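Local coordinates for putative nucleotide-diphospho-sugar transferase (Desulfovibrio desulfuricans subsp. desulfuricans, PDB 3CGX), which is probably a GT-A-type glycosyltransferase that transfers sugar from a nucleotide-diphospho-sugar donor, at residues Asp193-Asn205 with Leu219-Ile231. Sequence-based numbering, arbitrary orientation.
Sequences DTVWDLNVLYRTN and LRENDALIRQYDI
Asn199, buried midway along helix 195-204, spends both amide hydrogens on segment 219-231. With CG anti to the backbone N (chi1 180°), ND2 gives a nearly straight bond (173°) to the anti lone pair of Asp230 OD1 at 2.9 Å and a second to Ile226 O, above that carbonyl's plane. An amide suits the place because it also accepts: Asn199 OD1 takes an N-H from Arg203 NH1 (2.8 Å).

On one side the packing is close and apolar. Leu219 lays CB against Tyr202 CD1 (3.5 Å) and CD2 against Leu198 CD1 (3.7 Å). A tyrosine fits because its ring packs here while its OH donates, in the ring plane, to the anti lone pair of Asp223 OD1 (2.6 Å). Farther along, Tyr229 packs on Val195 and turns its edge to the Trp196 face (planes at 72°).

The outer side is polar and more exposed. Arg227 grips Asp230 side-on and stacks flat on Arg203, whose NH1 bonds Ile231 O (3.0 Å). Asp230 OD1 over the Arg203 guanidinium face (3.5 Å from NH1) is a charge-only contact, probably offsetting the arginines' repulsion. Asn199 and this charge cluster hold turn Ile226-Tyr229, and Asp230 and Ile231 after it, to helix 195-204.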
# COMPACT_ATOMS: atom_id res chain seq x y z
N ASP A 193 -4.68 10.04 -4.43
CA ASP A 193 -3.62 11.07 -4.45
C ASP A 193 -4.20 12.50 -4.46
O ASP A 193 -3.75 13.34 -3.73
CB ASP A 193 -2.75 10.87 -5.70
CG ASP A 193 -1.61 11.94 -5.86
OD1 ASP A 193 -0.97 12.29 -4.82
OD2 ASP A 193 -1.32 12.37 -7.03
N THR A 194 -5.17 12.74 -5.32
CA THR A 194 -5.69 14.09 -5.55
C THR A 194 -7.09 14.25 -4.99
O THR A 194 -7.73 13.28 -4.62
CB THR A 194 -5.75 14.42 -7.05
OG1 THR A 194 -6.82 13.66 -7.65
CG2 THR A 194 -4.39 14.16 -7.81
N VAL A 195 -7.58 15.50 -4.97
CA VAL A 195 -8.93 15.74 -4.48
C VAL A 195 -9.95 15.03 -5.40
O VAL A 195 -11.02 14.60 -4.96
CB VAL A 195 -9.24 17.25 -4.33
CG1 VAL A 195 -9.37 17.99 -5.73
CG2 VAL A 195 -10.54 17.42 -3.46
N TRP A 196 -9.59 14.87 -6.67
CA TRP A 196 -10.48 14.21 -7.61
C TRP A 196 -10.60 12.73 -7.20
O TRP A 196 -11.69 12.15 -7.14
CB TRP A 196 -9.97 14.32 -9.03
CG TRP A 196 -9.65 15.73 -9.56
CD1 TRP A 196 -8.43 16.20 -9.96
CD2 TRP A 196 -10.56 16.80 -9.79
NE1 TRP A 196 -8.52 17.47 -10.40
CE2 TRP A 196 -9.82 17.87 -10.35
CE3 TRP A 196 -11.94 16.94 -9.63
CZ2 TRP A 196 -10.40 19.11 -10.70
CZ3 TRP A 196 -12.52 18.13 -9.97
CH2 TRP A 196 -11.76 19.22 -10.51
N ASP A 197 -9.47 12.10 -6.91
CA ASP A 197 -9.45 10.72 -6.46
C ASP A 197 -10.27 10.56 -5.17
O ASP A 197 -10.98 9.55 -4.98
CB ASP A 197 -8.01 10.25 -6.17
CG ASP A 197 -7.12 10.24 -7.37
OD1 ASP A 197 -7.58 10.04 -8.49
OD2 ASP A 197 -5.94 10.40 -7.16
N LEU A 198 -10.17 11.55 -4.28
CA LEU A 198 -10.90 11.54 -2.99
C LEU A 198 -12.41 11.63 -3.23
O LEU A 198 -13.24 10.96 -2.55
CB LEU A 198 -10.44 12.69 -2.08
CG LEU A 198 -10.85 12.65 -0.60
CD1 LEU A 198 -10.03 11.56 0.11
CD2 LEU A 198 -10.65 14.00 0.15
N ASN A 199 -12.79 12.49 -4.18
CA ASN A 199 -14.19 12.62 -4.57
C ASN A 199 -14.78 11.30 -5.08
O ASN A 199 -15.90 10.90 -4.71
CB ASN A 199 -14.34 13.72 -5.61
CG ASN A 199 -15.76 13.91 -6.07
OD1 ASN A 199 -16.18 13.25 -7.02
ND2 ASN A 199 -16.47 14.90 -5.50
N VAL A 200 -14.02 10.60 -5.91
CA VAL A 200 -14.45 9.28 -6.45
C VAL A 200 -14.51 8.25 -5.33
O VAL A 200 -15.50 7.49 -5.25
CB VAL A 200 -13.53 8.78 -7.58
CG1 VAL A 200 -13.90 7.33 -7.98
CG2 VAL A 200 -13.51 9.76 -8.76
N LEU A 201 -13.51 8.26 -4.46
CA LEU A 201 -13.47 7.34 -3.31
C LEU A 201 -14.77 7.48 -2.53
O LEU A 201 -15.43 6.49 -2.16
CB LEU A 201 -12.28 7.58 -2.37
CG LEU A 201 -12.12 6.76 -1.07
CD1 LEU A 201 -11.78 5.26 -1.33
CD2 LEU A 201 -11.04 7.38 -0.12
N TYR A 202 -15.12 8.73 -2.29
CA TYR A 202 -16.32 9.10 -1.49
C TYR A 202 -17.61 8.70 -2.18
O TYR A 202 -18.47 8.04 -1.59
CB TYR A 202 -16.34 10.63 -1.22
CG TYR A 202 -17.50 11.15 -0.35
CD1 TYR A 202 -17.84 10.50 0.85
CD2 TYR A 202 -18.20 12.29 -0.70
CE1 TYR A 202 -18.87 10.98 1.65
CE2 TYR A 202 -19.23 12.78 0.10
CZ TYR A 202 -19.55 12.10 1.27
OH TYR A 202 -20.53 12.60 2.05
N ARG A 203 -17.74 9.03 -3.45
CA ARG A 203 -19.02 8.87 -4.10
C ARG A 203 -19.33 7.44 -4.53
O ARG A 203 -20.49 7.07 -4.65
CB ARG A 203 -19.13 9.81 -5.25
CG ARG A 203 -19.24 11.28 -4.76
CD ARG A 203 -18.92 12.22 -5.84
NE ARG A 203 -19.97 12.25 -6.81
CZ ARG A 203 -19.79 12.60 -8.08
NH1 ARG A 203 -18.57 12.94 -8.54
NH2 ARG A 203 -20.81 12.62 -8.89
N THR A 204 -18.30 6.64 -4.75
CA THR A 204 -18.49 5.25 -5.17
C THR A 204 -18.54 4.25 -4.01
O THR A 204 -18.82 3.07 -4.21
CB THR A 204 -17.37 4.83 -6.16
OG1 THR A 204 -16.10 4.82 -5.49
CG2 THR A 204 -17.36 5.79 -7.39
N ASN A 205 -18.27 4.69 -2.79
CA ASN A 205 -18.34 3.75 -1.65
C ASN A 205 -19.57 3.94 -0.77
O ASN A 205 -19.67 3.34 0.30
CB ASN A 205 -17.10 3.80 -0.78
CG ASN A 205 -15.95 3.06 -1.38
OD1 ASN A 205 -15.04 3.67 -1.95
ND2 ASN A 205 -16.00 1.75 -1.31
N LEU A 219 -14.84 11.69 5.51
CA LEU A 219 -15.31 12.16 4.20
C LEU A 219 -16.70 12.76 4.30
O LEU A 219 -16.98 13.80 3.73
CB LEU A 219 -15.28 11.06 3.14
CG LEU A 219 -13.95 10.33 2.85
CD1 LEU A 219 -14.12 9.17 1.85
CD2 LEU A 219 -12.91 11.29 2.35
N ARG A 220 -17.58 12.08 5.04
CA ARG A 220 -18.96 12.51 5.25
C ARG A 220 -18.99 13.88 5.95
O ARG A 220 -19.77 14.79 5.59
CB ARG A 220 -19.70 11.38 6.02
CG ARG A 220 -21.15 11.44 6.01
CD ARG A 220 -21.62 10.13 6.59
NE ARG A 220 -21.17 10.01 7.97
CZ ARG A 220 -20.77 8.87 8.55
NH1 ARG A 220 -20.74 7.73 7.86
NH2 ARG A 220 -20.39 8.89 9.83
N GLU A 221 -18.11 14.04 6.94
CA GLU A 221 -17.96 15.33 7.63
C GLU A 221 -17.55 16.41 6.67
O GLU A 221 -17.91 17.57 6.85
CB GLU A 221 -16.88 15.30 8.73
CG GLU A 221 -17.20 14.57 9.95
CD GLU A 221 -16.04 14.58 10.95
OE1 GLU A 221 -15.13 15.46 10.86
OE2 GLU A 221 -16.06 13.69 11.83
N ASN A 222 -16.78 16.00 5.66
CA ASN A 222 -16.25 16.93 4.66
C ASN A 222 -17.07 16.95 3.37
O ASN A 222 -16.62 17.41 2.32
CB ASN A 222 -14.75 16.64 4.42
CG ASN A 222 -13.89 17.17 5.55
OD1 ASN A 222 -13.61 18.36 5.59
ND2 ASN A 222 -13.53 16.30 6.52
N ASP A 223 -18.33 16.53 3.51
CA ASP A 223 -19.24 16.43 2.35
C ASP A 223 -19.28 17.71 1.49
O ASP A 223 -19.09 17.66 0.25
CB ASP A 223 -20.65 16.04 2.80
CG ASP A 223 -21.60 15.87 1.61
OD1 ASP A 223 -21.63 14.75 1.04
OD2 ASP A 223 -22.18 16.87 1.18
N ALA A 224 -19.48 18.85 2.14
CA ALA A 224 -19.66 20.11 1.47
C ALA A 224 -18.41 20.56 0.73
O ALA A 224 -18.49 21.36 -0.20
CB ALA A 224 -20.09 21.22 2.48
N LEU A 225 -17.27 20.09 1.21
CA LEU A 225 -15.97 20.40 0.60
C LEU A 225 -15.73 19.45 -0.60
O LEU A 225 -15.45 19.87 -1.73
CB LEU A 225 -14.86 20.27 1.64
CG LEU A 225 -13.44 20.43 1.10
CD1 LEU A 225 -13.28 21.75 0.37
CD2 LEU A 225 -12.50 20.23 2.31
N ILE A 226 -15.84 18.17 -0.34
CA ILE A 226 -15.57 17.13 -1.36
C ILE A 226 -16.45 17.22 -2.58
O ILE A 226 -15.97 17.07 -3.71
CB ILE A 226 -15.59 15.71 -0.76
CG1 ILE A 226 -14.50 15.59 0.29
CG2 ILE A 226 -15.44 14.62 -1.85
CD1 ILE A 226 -14.67 14.32 1.12
N ARG A 227 -17.72 17.53 -2.37
CA ARG A 227 -18.69 17.66 -3.47
C ARG A 227 -18.53 18.91 -4.37
O ARG A 227 -19.28 19.10 -5.32
CB ARG A 227 -20.13 17.58 -2.90
CG ARG A 227 -20.51 16.19 -2.32
CD ARG A 227 -20.26 15.02 -3.26
NE ARG A 227 -20.87 15.22 -4.57
CZ ARG A 227 -22.12 14.92 -4.84
NH1 ARG A 227 -22.87 14.44 -3.86
NH2 ARG A 227 -22.62 15.10 -6.05
N GLN A 228 -17.55 19.76 -4.04
CA GLN A 228 -17.19 20.89 -4.87
C GLN A 228 -16.12 20.47 -5.90
O GLN A 228 -15.68 21.29 -6.71
CB GLN A 228 -16.68 22.05 -4.04
CG GLN A 228 -17.77 22.68 -3.16
CD GLN A 228 -17.26 23.89 -2.45
OE1 GLN A 228 -17.27 24.98 -3.00
NE2 GLN A 228 -16.82 23.71 -1.21
N TYR A 229 -15.74 19.20 -5.86
CA TYR A 229 -14.73 18.64 -6.79
C TYR A 229 -15.26 17.40 -7.47
O TYR A 229 -14.56 16.40 -7.64
CB TYR A 229 -13.37 18.41 -6.07
CG TYR A 229 -12.80 19.68 -5.51
CD1 TYR A 229 -12.03 20.52 -6.31
CD2 TYR A 229 -13.15 20.12 -4.24
CE1 TYR A 229 -11.59 21.71 -5.86
CE2 TYR A 229 -12.70 21.36 -3.78
CZ TYR A 229 -11.89 22.13 -4.60
OH TYR A 229 -11.43 23.39 -4.22
N ASP A 230 -16.54 17.44 -7.83
CA ASP A 230 -17.14 16.30 -8.51
C ASP A 230 -16.55 16.13 -9.90
O ASP A 230 -16.42 17.09 -10.65
CB ASP A 230 -18.63 16.49 -8.76
CG ASP A 230 -19.49 16.27 -7.53
OD1 ASP A 230 -19.00 15.75 -6.54
OD2 ASP A 230 -20.71 16.55 -7.61
N ILE A 231 -16.24 14.90 -10.25
CA ILE A 231 -15.86 14.59 -11.60
C ILE A 231 -16.95 13.67 -12.13
O ILE A 231 -17.51 12.85 -11.37
CB ILE A 231 -14.44 13.95 -11.71
CG1 ILE A 231 -14.15 13.00 -10.57
CG2 ILE A 231 -13.33 14.96 -11.62
CD1 ILE A 231 -12.82 12.33 -10.76